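Local atomic coordinates of beta-galactosidase (Geobacillus stearothermophilus, PDB entry 4OIF), a protein that probably hydrolyses terminal non-reducing beta-D-galactose residues of beta-D-galactosides, as a zinc-binding, trimeric member of glycoside hydrolase family 42. Residues P23-D28 against R363-S368; F48-F53 against G82-A87; A109-Q114 against S208-G213; S194-T199 against E214-G219. All coordinates share one frame; numbering follows the deposited sequence.

Contact 1 (P23-D28 against R363-S368)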
loop_
_atom_site.group_PDB
_atom_site.type_symbol
_atom_site.label_atom_id
_atom_site.label_comp_id
_atom_site.label_asym_id
_atom_site.label_seq_id
_atom_site.Cartn_x
_atom_site.Cartn_y
_atom_site.Cartn_z
ATOM N N PRO A 23 22.752 26.528 -18.186
ATOM C CA PRO A 23 22.629 27.197 -19.481
ATOM C C PRO A 23 22.563 26.198 -20.630
ATOM O O PRO A 23 22.079 26.548 -21.701
ATOM C CB PRO A 23 23.907 28.041 -19.562
ATOM C CG PRO A 23 24.884 27.311 -18.692
ATOM C CD PRO A 23 24.063 26.785 -17.563
ATOM N N ASP A 24 23.027 24.974 -20.402
ATOM C CA ASP A 24 22.985 23.943 -21.433
ATOM C C ASP A 24 21.538 23.630 -21.850
ATOM O O ASP A 24 21.298 23.027 -22.894
ATOM C CB ASP A 24 23.717 22.667 -20.960
ATOM C CG ASP A 24 23.372 22.272 -19.516
ATOM O OD1 ASP A 24 23.422 23.134 -18.601
ATOM O OD2 ASP A 24 23.048 21.084 -19.295
ATOM N N GLN A 25 20.572 24.061 -21.042
ATOM C CA GLN A 25 19.168 23.920 -21.409
ATOM C C GLN A 25 18.635 25.134 -22.166
ATOM O O GLN A 25 17.470 25.162 -22.562
ATOM C CB GLN A 25 18.317 23.694 -20.172
ATOM C CG GLN A 25 18.722 22.498 -19.360
ATOM C CD GLN A 25 18.001 22.462 -18.032
ATOM O OE1 GLN A 25 16.927 23.048 -17.885
ATOM N NE2 GLN A 25 18.598 21.792 -17.050
ATOM N N TRP A 26 19.488 26.131 -22.365
ATOM C CA TRP A 26 19.065 27.389 -22.968
ATOM C C TRP A 26 20.010 27.872 -24.074
ATOM O O TRP A 26 20.098 29.071 -24.337
ATOM C CB TRP A 26 18.950 28.470 -21.889
ATOM C CG TRP A 26 17.990 28.143 -20.794
ATOM C CD1 TRP A 26 18.267 27.492 -19.629
ATOM C CD2 TRP A 26 16.594 28.459 -20.756
ATOM N NE1 TRP A 26 17.133 27.381 -18.866
ATOM C CE2 TRP A 26 16.089 27.965 -19.531
ATOM C CE3 TRP A 26 15.721 29.112 -21.635
ATOM C CZ2 TRP A 26 14.745 28.104 -19.161
ATOM C CZ3 TRP A 26 14.390 29.253 -21.270
ATOM C CH2 TRP A 26 13.913 28.748 -20.043
ATOM N N LEU A 27 20.710 26.946 -24.721
ATOM C CA LEU A 27 21.733 27.316 -25.702
ATOM C C LEU A 27 21.140 27.955 -26.961
ATOM O O LEU A 27 21.830 28.651 -27.702
ATOM C CB LEU A 27 22.569 26.086 -26.069
ATOM C CG LEU A 27 23.400 25.537 -24.900
ATOM C CD1 LEU A 27 24.255 24.352 -25.343
ATOM C CD2 LEU A 27 24.258 26.649 -24.256
ATOM N N ASP A 28 19.853 27.735 -27.192
ATOM C CA ASP A 28 19.165 28.375 -28.305
ATOM C C ASP A 28 18.523 29.704 -27.880
ATOM O O ASP A 28 17.756 30.310 -28.633
ATOM C CB ASP A 28 18.105 27.432 -28.877
ATOM C CG ASP A 28 17.061 27.025 -27.836
ATOM O OD1 ASP A 28 17.419 26.933 -26.636
ATOM O OD2 ASP A 28 15.883 26.803 -28.216
ATOM N N ARG A 363 17.719 29.060 -12.569
ATOM C CA ARG A 363 16.556 29.326 -13.398
ATOM C C ARG A 363 15.709 28.065 -13.575
ATOM O O ARG A 363 16.234 26.995 -13.875
ATOM C CB ARG A 363 17.000 29.874 -14.762
ATOM C CG ARG A 363 15.858 30.348 -15.648
ATOM C CD ARG A 363 16.351 30.835 -17.019
ATOM N NE ARG A 363 16.997 32.146 -16.944
ATOM C CZ ARG A 363 16.357 33.317 -16.980
ATOM N NH1 ARG A 363 15.026 33.379 -17.086
ATOM N NH2 ARG A 363 17.055 34.438 -16.899
ATOM N N LYS A 364 14.400 28.201 -13.396
ATOM C CA LYS A 364 13.475 27.088 -13.583
ATOM C C LYS A 364 13.611 26.439 -14.946
ATOM O O LYS A 364 13.751 27.120 -15.968
ATOM C CB LYS A 364 12.023 27.547 -13.381
ATOM C CG LYS A 364 11.706 27.863 -11.915
ATOM C CD LYS A 364 10.231 28.127 -11.673
ATOM C CE LYS A 364 9.968 28.397 -10.199
ATOM N NZ LYS A 364 8.621 29.008 -9.985
ATOM N N SER A 365 13.581 25.112 -14.942
ATOM C CA SER A 365 13.489 24.333 -16.165
ATOM C C SER A 365 12.175 24.630 -16.867
ATOM O O SER A 365 11.145 24.713 -16.235
ATOM C CB SER A 365 13.600 22.837 -15.857
ATOM O OG SER A 365 14.914 22.512 -15.456
ATOM N N ARG A 366 12.194 24.785 -18.177
ATOM C CA ARG A 366 10.946 25.088 -18.845
ATOM C C ARG A 366 10.052 23.865 -18.945
ATOM O O ARG A 366 8.822 23.974 -18.976
ATOM C CB ARG A 366 11.198 25.641 -20.233
ATOM C CG ARG A 366 9.951 26.226 -20.824
ATOM C CD ARG A 366 10.240 26.869 -22.136
ATOM N NE ARG A 366 9.019 27.356 -22.751
ATOM C CZ ARG A 366 8.912 27.596 -24.047
ATOM N NH1 ARG A 366 9.958 27.385 -24.842
ATOM N NH2 ARG A 366 7.767 28.033 -24.546
ATOM N N GLY A 367 10.681 22.697 -19.009
ATOM C CA GLY A 367 9.951 21.451 -19.138
ATOM C C GLY A 367 10.566 20.384 -18.257
ATOM O O GLY A 367 11.542 20.649 -17.553
ATOM N N SER A 368 9.979 19.192 -18.306
ATOM C CA SER A 368 10.416 18.021 -17.536
ATOM C C SER A 368 10.200 18.113 -16.034
ATOM O O SER A 368 9.575 19.043 -15.531
ATOM C CB SER A 368 11.885 17.714 -17.804
ATOM O OG SER A 368 12.017 16.770 -18.849
HETATM O O HOH W 1 17.783 22.079 -14.207
HETATM O O HOH W 2 17.275 26.229 -16.334
#
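W26 lays its indole across the chain of R363, and the two side chains meet at about a right angle. The methylene CD of R363 sits 4.2 Å from the centroid of the W26 six-membered ring, 29° off its normal, an off-centre CH-pi contact. R363 runs straight from its backbone to CD and then bends at chi3 (-75°). Its CZ stands over the ring, 5.9 Å from the same centroid, where any cation-pi attraction is weak. At the ring's edge, close to its plane, O of K364 approaches CZ2 of W26 to 3.5 Å. The indole NE1 of W26 donates to a water at 2.8 Å, and that water donates in turn to O of R363. OE1 of Q25 lies 3.2 Å from OG of S365, and a second water, bonded to that OG, accepts a hydrogen bond from NE2 of Q25 at 3.0 Å.

Beyond this shell, D36 and N381 hold the guanidinium of R363. W192 of the second subunit donates to OE1 of Q25 and meets W26 edge to face, while NE of R366 bonds O of A512 in that subunit. The two loops follow strands 16-21 and 356-359, the adjacent first and last strands of the TIM barrel. Two linkages thus join them, one aromatic and one polar, each with its own water, and W192 adds a partner to both.

Contact 2 (F48-F53 against G82-A87)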
loop_
_atom_site.group_PDB
_atom_site.type_symbol
_atom_site.label_atom_id
_atom_site.label_comp_id
_atom_site.label_asym_id
_atom_site.label_seq_id
_atom_site.Cartn_x
_atom_site.Cartn_y
_atom_site.Cartn_z
ATOM N N PHE A 48 28.406 29.514 -9.048
ATOM C CA PHE A 48 27.452 28.685 -9.779
ATOM C C PHE A 48 28.005 27.302 -10.116
ATOM O O PHE A 48 29.118 27.165 -10.626
ATOM C CB PHE A 48 26.993 29.418 -11.045
ATOM C CG PHE A 48 26.466 30.793 -10.761
ATOM C CD1 PHE A 48 25.158 30.976 -10.347
ATOM C CD2 PHE A 48 27.297 31.900 -10.851
ATOM C CE1 PHE A 48 24.687 32.238 -10.053
ATOM C CE2 PHE A 48 26.827 33.168 -10.558
ATOM C CZ PHE A 48 25.525 33.337 -10.157
ATOM N N THR A 49 27.207 26.289 -9.806
ATOM C CA THR A 49 27.541 24.911 -10.081
ATOM C C THR A 49 27.106 24.529 -11.485
ATOM O O THR A 49 25.909 24.414 -11.762
ATOM C CB THR A 49 26.879 23.981 -9.077
ATOM O OG1 THR A 49 27.257 24.378 -7.756
ATOM C CG2 THR A 49 27.312 22.556 -9.319
ATOM N N VAL A 50 28.082 24.335 -12.369
ATOM C CA VAL A 50 27.791 24.128 -13.781
ATOM C C VAL A 50 28.165 22.718 -14.235
ATOM O O VAL A 50 29.125 22.119 -13.731
ATOM C CB VAL A 50 28.514 25.192 -14.642
ATOM C CG1 VAL A 50 28.184 25.030 -16.126
ATOM C CG2 VAL A 50 28.104 26.575 -14.170
ATOM N N GLY A 51 27.367 22.182 -15.153
ATOM C CA GLY A 51 27.656 20.912 -15.791
ATOM C C GLY A 51 27.160 19.640 -15.123
ATOM O O GLY A 51 27.565 18.553 -15.536
ATOM N N VAL A 52 26.285 19.749 -14.119
ATOM C CA VAL A 52 25.895 18.572 -13.328
ATOM C C VAL A 52 25.234 17.498 -14.204
ATOM O O VAL A 52 25.491 16.301 -14.050
ATOM C CB VAL A 52 24.953 18.944 -12.159
ATOM C CG1 VAL A 52 24.650 17.724 -11.311
ATOM C CG2 VAL A 52 25.585 20.008 -11.292
ATOM N N PHE A 53 24.414 17.928 -15.151
ATOM C CA PHE A 53 23.787 16.986 -16.056
ATOM C C PHE A 53 24.057 17.360 -17.501
ATOM O O PHE A 53 23.191 17.211 -18.365
ATOM C CB PHE A 53 22.288 16.913 -15.774
ATOM C CG PHE A 53 21.975 16.525 -14.360
ATOM C CD1 PHE A 53 22.143 15.212 -13.938
ATOM C CD2 PHE A 53 21.552 17.468 -13.446
ATOM C CE1 PHE A 53 21.874 14.838 -12.631
ATOM C CE2 PHE A 53 21.280 17.103 -12.134
ATOM C CZ PHE A 53 21.450 15.785 -11.725
ATOM N N GLY A 82 32.157 36.418 -10.908
ATOM C CA GLY A 82 31.684 35.189 -10.303
ATOM C C GLY A 82 32.661 34.024 -10.296
ATOM O O GLY A 82 33.744 34.108 -10.866
ATOM N N ARG A 83 32.281 32.931 -9.636
ATOM C CA ARG A 83 33.091 31.720 -9.659
ATOM C C ARG A 83 32.262 30.525 -10.131
ATOM O O ARG A 83 31.025 30.522 -10.063
ATOM C CB ARG A 83 33.703 31.423 -8.279
ATOM C CG ARG A 83 34.445 32.589 -7.597
ATOM C CD ARG A 83 35.673 33.082 -8.351
ATOM N NE ARG A 83 36.739 32.096 -8.319
ATOM C CZ ARG A 83 37.680 32.041 -7.379
ATOM N NH1 ARG A 83 37.684 32.931 -6.391
ATOM N NH2 ARG A 83 38.614 31.094 -7.431
ATOM N N VAL A 84 32.959 29.508 -10.621
ATOM C CA VAL A 84 32.307 28.284 -11.049
ATOM C C VAL A 84 32.705 27.094 -10.180
ATOM O O VAL A 84 33.890 26.830 -9.981
ATOM C CB VAL A 84 32.636 27.949 -12.510
ATOM C CG1 VAL A 84 31.976 26.613 -12.898
ATOM C CG2 VAL A 84 32.205 29.090 -13.431
ATOM N N ILE A 85 31.701 26.412 -9.633
ATOM C CA ILE A 85 31.852 25.052 -9.128
ATOM C C ILE A 85 31.586 24.116 -10.302
ATOM O O ILE A 85 30.443 23.988 -10.749
ATOM C CB ILE A 85 30.881 24.744 -7.968
ATOM C CG1 ILE A 85 31.183 25.634 -6.765
ATOM C CG2 ILE A 85 30.961 23.271 -7.555
ATOM C CD1 ILE A 85 30.129 25.550 -5.680
ATOM N N LEU A 86 32.634 23.491 -10.829
ATOM C CA LEU A 86 32.472 22.637 -11.996
ATOM C C LEU A 86 32.139 21.227 -11.550
ATOM O O LEU A 86 32.842 20.635 -10.732
ATOM C CB LEU A 86 33.730 22.640 -12.864
ATOM C CG LEU A 86 33.623 21.901 -14.204
ATOM C CD1 LEU A 86 32.407 22.355 -14.975
ATOM C CD2 LEU A 86 34.868 22.105 -15.039
ATOM N N ALA A 87 31.049 20.699 -12.080
ATOM C CA ALA A 87 30.643 19.350 -11.756
ATOM C C ALA A 87 31.080 18.381 -12.834
ATOM O O ALA A 87 31.138 18.742 -14.015
ATOM C CB ALA A 87 29.136 19.276 -11.573
HETATM O O HOH W 3 30.374 18.353 -16.569
#
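F48 to V50 runs parallel to V84 to L86, the short strand axes 33° apart, and F48 and V50 each make two backbone hydrogen bonds across. N of F48 donates to O of R83 at 3.0 Å, and O of F48 receives N of I85 from above its carbonyl plane; N of V50 bonds O of I85, and O of V50 accepts N of A87 at 2.9 Å. On one face OG1 of T49, placed anti to the carbonyl carbon (chi1 -56°), lies 3.6 Å from CB of I85. The opposite face carries V50 and V84, whose CG2 and CG1 meet at 4.1 Å and are covered by helix 68-79, the connection in this beta-alpha-beta unit of the TIM barrel.

Past the strand end G51 has a positive phi (88°), and a CB there would jam against the preceding carbonyl. A water donates to O of G51 and, at 2.7 Å, to O of A87. CG2 of V52 reaches CB of A87 at 3.6 Å, and the V52 side chain borders N157, predicted to bind substrate. Backbone bonds fix the strands, one face is apolar, the other includes the T49 hydroxyl, and water links them where they part.

Contact 3 (A109-Q114 against S208-G213)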
loop_
_atom_site.group_PDB
_atom_site.type_symbol
_atom_site.label_atom_id
_atom_site.label_comp_id
_atom_site.label_asym_id
_atom_site.label_seq_id
_atom_site.Cartn_x
_atom_site.Cartn_y
_atom_site.Cartn_z
ATOM N N ALA A 109 17.314 -5.153 -7.283
ATOM C CA ALA A 109 17.419 -6.231 -6.305
ATOM C C ALA A 109 16.670 -7.473 -6.775
ATOM O O ALA A 109 17.119 -8.601 -6.538
ATOM C CB ALA A 109 16.900 -5.774 -4.955
ATOM N N ALA A 110 15.540 -7.260 -7.453
ATOM C CA ALA A 110 14.722 -8.360 -7.983
ATOM C C ALA A 110 15.306 -8.945 -9.257
ATOM O O ALA A 110 14.652 -9.729 -9.927
ATOM C CB ALA A 110 13.312 -7.892 -8.243
ATOM N N ARG A 111 16.529 -8.531 -9.584
ATOM C CA ARG A 111 17.282 -8.988 -10.752
ATOM C C ARG A 111 16.682 -8.546 -12.110
ATOM O O ARG A 111 16.977 -9.129 -13.155
ATOM C CB ARG A 111 17.454 -10.511 -10.702
ATOM C CG ARG A 111 18.053 -11.036 -9.377
ATOM C CD ARG A 111 19.265 -10.216 -8.937
ATOM N NE ARG A 111 20.196 -10.983 -8.114
ATOM C CZ ARG A 111 20.411 -10.763 -6.818
ATOM N NH1 ARG A 111 19.759 -9.784 -6.186
ATOM N NH2 ARG A 111 21.287 -11.518 -6.158
ATOM N N VAL A 112 15.880 -7.488 -12.099
ATOM C CA VAL A 112 15.416 -6.874 -13.327
ATOM C C VAL A 112 16.441 -5.876 -13.882
ATOM O O VAL A 112 16.907 -4.974 -13.172
ATOM C CB VAL A 112 14.078 -6.140 -13.114
ATOM C CG1 VAL A 112 13.627 -5.476 -14.399
ATOM C CG2 VAL A 112 13.026 -7.109 -12.614
ATOM N N ARG A 113 16.797 -6.039 -15.149
ATOM C CA ARG A 113 17.610 -5.045 -15.832
ATOM C C ARG A 113 16.753 -3.823 -16.175
ATOM O O ARG A 113 15.660 -3.943 -16.736
ATOM C CB ARG A 113 18.235 -5.619 -17.102
ATOM C CG ARG A 113 19.103 -4.626 -17.856
ATOM C CD ARG A 113 20.442 -4.405 -17.166
ATOM N NE ARG A 113 21.325 -5.565 -17.309
ATOM C CZ ARG A 113 22.624 -5.568 -17.015
ATOM N NH1 ARG A 113 23.217 -4.471 -16.557
ATOM N NH2 ARG A 113 23.340 -6.668 -17.188
ATOM N N GLN A 114 17.253 -2.647 -15.830
ATOM C CA GLN A 114 16.538 -1.412 -16.080
ATOM C C GLN A 114 16.741 -0.932 -17.511
ATOM O O GLN A 114 17.737 -1.260 -18.149
ATOM C CB GLN A 114 17.008 -0.340 -15.105
ATOM C CG GLN A 114 16.974 -0.777 -13.662
ATOM C CD GLN A 114 15.570 -0.848 -13.113
ATOM O OE1 GLN A 114 14.915 0.176 -12.921
ATOM N NE2 GLN A 114 15.099 -2.059 -12.854
ATOM N N SER A 208 24.059 -11.265 -3.766
ATOM C CA SER A 208 23.468 -10.153 -3.029
ATOM C C SER A 208 22.054 -10.509 -2.574
ATOM O O SER A 208 21.392 -11.341 -3.194
ATOM C CB SER A 208 23.437 -8.905 -3.893
ATOM O OG SER A 208 22.598 -9.122 -5.009
ATOM N N PRO A 209 21.595 -9.885 -1.482
ATOM C CA PRO A 209 20.240 -10.131 -0.987
ATOM C C PRO A 209 19.178 -9.736 -2.005
ATOM O O PRO A 209 19.420 -8.863 -2.836
ATOM C CB PRO A 209 20.161 -9.250 0.264
ATOM C CG PRO A 209 21.175 -8.190 0.035
ATOM C CD PRO A 209 22.298 -8.897 -0.649
ATOM N N SER A 210 18.020 -10.384 -1.942
ATOM C CA SER A 210 16.984 -10.158 -2.929
ATOM C C SER A 210 15.600 -10.510 -2.426
ATOM O O SER A 210 15.423 -11.493 -1.706
ATOM C CB SER A 210 17.269 -10.959 -4.193
ATOM O OG SER A 210 16.229 -10.760 -5.129
ATOM N N PRO A 211 14.610 -9.689 -2.801
ATOM C CA PRO A 211 13.200 -9.960 -2.516
ATOM C C PRO A 211 12.742 -11.302 -3.104
ATOM O O PRO A 211 11.746 -11.868 -2.643
ATOM C CB PRO A 211 12.474 -8.784 -3.188
ATOM C CG PRO A 211 13.472 -8.212 -4.164
ATOM C CD PRO A 211 14.794 -8.398 -3.480
ATOM N N ILE A 212 13.452 -11.809 -4.108
ATOM C CA ILE A 212 13.089 -13.096 -4.704
ATOM C C ILE A 212 14.161 -14.146 -4.452
ATOM O O ILE A 212 14.149 -15.216 -5.077
ATOM C CB ILE A 212 12.846 -13.007 -6.230
ATOM C CG1 ILE A 212 14.117 -12.564 -6.958
ATOM C CG2 ILE A 212 11.670 -12.098 -6.539
ATOM C CD1 ILE A 212 14.150 -12.971 -8.443
ATOM N N GLY A 213 15.070 -13.836 -3.531
ATOM C CA GLY A 213 16.123 -14.754 -3.147
ATOM C C GLY A 213 16.329 -14.819 -1.638
ATOM O O GLY A 213 15.511 -15.353 -0.892
#
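R111 reaches from one loop into the backbone of S208 and P209. CB leads to CG, which only brushes CD1 of I212; the chain then bends at chi2 (-46°) and brings the guanidinium back along its own loop. There NH1 of R111 donates to O of A109 at 2.9 Å, abuts CB of S210 at 3.4 Å, and sends a long, weak bond to O of P209 at the group's edge. NH2 of R111 makes the straighter bond, to O of S208 at 3.0 Å and 166°, in the guanidinium plane. A methionine in its place would probably leave O of S208 without this donor and O of A109 with one donor fewer.

O of A109 is gripped twice, since OG of S210 donates to it at 2.7 Å from the face opposite to NH1. CB of A109 packs on CD of P211 at 3.7 Å. L115 of the third subunit rests against R111, and OG of S208 bonds H164, which lies between two of the zinc-binding cysteines in sequence. OG of S210 also accepts N of I212 at 3.1 Å: an ST turn built into the type I beta turn from S210 to G213, near the four-cysteine zinc site.

Contact 4 (S194-T199 against E214-G219)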
loop_
_atom_site.group_PDB
_atom_site.type_symbol
_atom_site.label_atom_id
_atom_site.label_comp_id
_atom_site.label_asym_id
_atom_site.label_seq_id
_atom_site.Cartn_x
_atom_site.Cartn_y
_atom_site.Cartn_z
ATOM N N SER A 194 24.321 -21.226 9.588
ATOM C CA SER A 194 23.801 -22.534 9.970
ATOM C C SER A 194 22.281 -22.509 10.102
ATOM O O SER A 194 21.599 -23.485 9.799
ATOM C CB SER A 194 24.432 -22.997 11.281
ATOM O OG SER A 194 24.372 -21.969 12.249
ATOM N N PHE A 195 21.765 -21.378 10.566
ATOM C CA PHE A 195 20.334 -21.140 10.684
ATOM C C PHE A 195 19.638 -21.283 9.320
ATOM O O PHE A 195 20.052 -20.671 8.335
ATOM C CB PHE A 195 20.110 -19.742 11.281
ATOM C CG PHE A 195 18.673 -19.349 11.403
ATOM C CD1 PHE A 195 17.887 -19.850 12.430
ATOM C CD2 PHE A 195 18.104 -18.465 10.495
ATOM C CE1 PHE A 195 16.554 -19.483 12.548
ATOM C CE2 PHE A 195 16.768 -18.092 10.612
ATOM C CZ PHE A 195 15.996 -18.605 11.639
ATOM N N TRP A 196 18.596 -22.110 9.271
ATOM C CA TRP A 196 17.842 -22.367 8.037
ATOM C C TRP A 196 18.718 -22.926 6.910
ATOM O O TRP A 196 18.443 -22.706 5.732
ATOM C CB TRP A 196 17.122 -21.092 7.566
ATOM C CG TRP A 196 15.940 -20.747 8.423
ATOM C CD1 TRP A 196 15.458 -21.465 9.468
ATOM C CD2 TRP A 196 15.101 -19.596 8.306
ATOM N NE1 TRP A 196 14.367 -20.836 10.016
ATOM C CE2 TRP A 196 14.125 -19.685 9.318
ATOM C CE3 TRP A 196 15.088 -18.489 7.452
ATOM C CZ2 TRP A 196 13.146 -18.707 9.503
ATOM C CZ3 TRP A 196 14.107 -17.520 7.637
ATOM C CH2 TRP A 196 13.155 -17.635 8.653
ATOM N N SER A 197 19.775 -23.639 7.299
ATOM C CA SER A 197 20.583 -24.451 6.387
ATOM C C SER A 197 21.190 -23.599 5.264
ATOM O O SER A 197 21.296 -24.029 4.111
ATOM C CB SER A 197 19.743 -25.606 5.817
ATOM O OG SER A 197 20.573 -26.628 5.279
ATOM N N HIS A 198 21.618 -22.399 5.637
ATOM C CA HIS A 198 22.100 -21.405 4.695
ATOM C C HIS A 198 23.622 -21.405 4.544
ATOM O O HIS A 198 24.173 -20.572 3.827
ATOM C CB HIS A 198 21.610 -20.019 5.127
ATOM C CG HIS A 198 20.161 -19.784 4.830
ATOM N ND1 HIS A 198 19.406 -18.825 5.477
ATOM C CD2 HIS A 198 19.328 -20.388 3.949
ATOM C CE1 HIS A 198 18.173 -18.846 5.000
ATOM N NE2 HIS A 198 18.100 -19.787 4.073
ATOM N N THR A 199 24.290 -22.352 5.197
ATOM C CA THR A 199 25.747 -22.433 5.147
ATOM C C THR A 199 26.280 -22.504 3.716
ATOM O O THR A 199 25.847 -23.334 2.907
ATOM C CB THR A 199 26.274 -23.651 5.923
ATOM O OG1 THR A 199 25.717 -23.663 7.246
ATOM C CG2 THR A 199 27.800 -23.615 6.002
ATOM N N GLU A 214 17.452 -14.279 -1.186
ATOM C CA GLU A 214 17.816 -14.321 0.215
ATOM C C GLU A 214 17.709 -12.931 0.831
ATOM O O GLU A 214 18.407 -12.020 0.415
ATOM C CB GLU A 214 19.237 -14.854 0.376
ATOM C CG GLU A 214 19.649 -15.034 1.817
ATOM C CD GLU A 214 18.713 -15.973 2.552
ATOM O OE1 GLU A 214 17.749 -15.482 3.199
ATOM O OE2 GLU A 214 18.935 -17.204 2.460
ATOM N N HIS A 215 16.843 -12.761 1.820
ATOM C CA HIS A 215 16.724 -11.469 2.485
ATOM C C HIS A 215 16.573 -11.669 3.989
ATOM O O HIS A 215 16.219 -10.742 4.715
ATOM C CB HIS A 215 15.540 -10.678 1.920
ATOM C CG HIS A 215 14.270 -11.461 1.874
ATOM N ND1 HIS A 215 13.488 -11.674 2.990
ATOM C CD2 HIS A 215 13.660 -12.112 0.854
ATOM C CE1 HIS A 215 12.446 -12.417 2.658
ATOM N NE2 HIS A 215 12.527 -12.694 1.366
ATOM N N THR A 216 16.850 -12.890 4.441
ATOM C CA THR A 216 16.676 -13.282 5.836
ATOM C C THR A 216 18.006 -13.489 6.575
ATOM O O THR A 216 18.015 -13.887 7.747
ATOM C CB THR A 216 15.853 -14.590 5.957
ATOM O OG1 THR A 216 16.603 -15.686 5.407
ATOM C CG2 THR A 216 14.533 -14.463 5.220
ATOM N N ILE A 217 19.126 -13.240 5.900
ATOM C CA ILE A 217 20.425 -13.284 6.573
ATOM C C ILE A 217 20.920 -11.854 6.828
ATOM O O ILE A 217 21.323 -11.153 5.903
ATOM C CB ILE A 217 21.479 -14.080 5.766
ATOM C CG1 ILE A 217 20.924 -15.433 5.302
ATOM C CG2 ILE A 217 22.732 -14.300 6.596
ATOM C CD1 ILE A 217 21.920 -16.258 4.465
ATOM N N HIS A 218 20.879 -11.435 8.091
ATOM C CA HIS A 218 21.209 -10.070 8.470
ATOM C C HIS A 218 22.631 -9.686 8.080
ATOM O O HIS A 218 22.869 -8.583 7.601
ATOM C CB HIS A 218 21.027 -9.868 9.978
ATOM C CG HIS A 218 19.609 -10.004 10.451
ATOM N ND1 HIS A 218 18.580 -9.228 9.957
ATOM C CD2 HIS A 218 19.054 -10.807 11.392
ATOM C CE1 HIS A 218 17.452 -9.558 10.566
ATOM N NE2 HIS A 218 17.710 -10.520 11.435
ATOM N N GLY A 219 23.575 -10.594 8.285
ATOM C CA GLY A 219 24.977 -10.309 8.013
ATOM C C GLY A 219 25.219 -10.079 6.537
ATOM O O GLY A 219 26.040 -9.244 6.152
HETATM O O HOH W 4 18.368 -16.682 7.372
#
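At the entrance to helix 218-246, where I217 is the N-cap, E214, T216 and I217 receive W196 and H198 from an earlier part of the same connection. The H198 imidazole is sandwiched: OE2 of E214 stands 3.1 Å above one face, and O of W196 lies over the other. E214 bends at chi2 (58°), bringing its carboxylate over the ring and turned 67° from it, and OE2 approaches CE1 of H198 without a hydrogen bond. CG1 of I217 passes ND1 of H198 at 3.7 Å, while CZ3 of W196 touches CB of T216 at 3.8 Å. A water at the imidazole edge takes a weak bond from ND1 of H198 and donates to OG1 of T216 at 2.8 Å. OE1 of E214 uses its anti lone pair for N of T216, 3.0 Å away.

NE2 of H198 bonds O of G118 in the third subunit, whose G118 N donates to OE2 of E214. A leucine in place of H198 would probably leave that carbonyl oxygen without its mate and the bridging water looser. With acceptors at both ring nitrogens, H198 may carry a positive charge, which would add to the packing and water bridge.

How the contacts relate
Contacts 1 and 2 are buried and touch through D24 and F53; contact 2 lies in the barrel wall and pairs neighbouring strands by backbone bonds, whereas contact 1 joins the loops that follow the first and last strands, at a subunit interface, through side chains and water. Contacts 3 and 4 lie about 17 Å apart between centres and share a continuous run, 208-219, that leads into helix 218-246. Contact 3 is only partly buried and rich in bonds to carbonyls; contact 4 is buried and has no direct hydrogen bond between its segments. Assembly brings contacts 1 and 2 against contact 4 of the second subunit: F53 meets its W196, and Q25 packs on its S194.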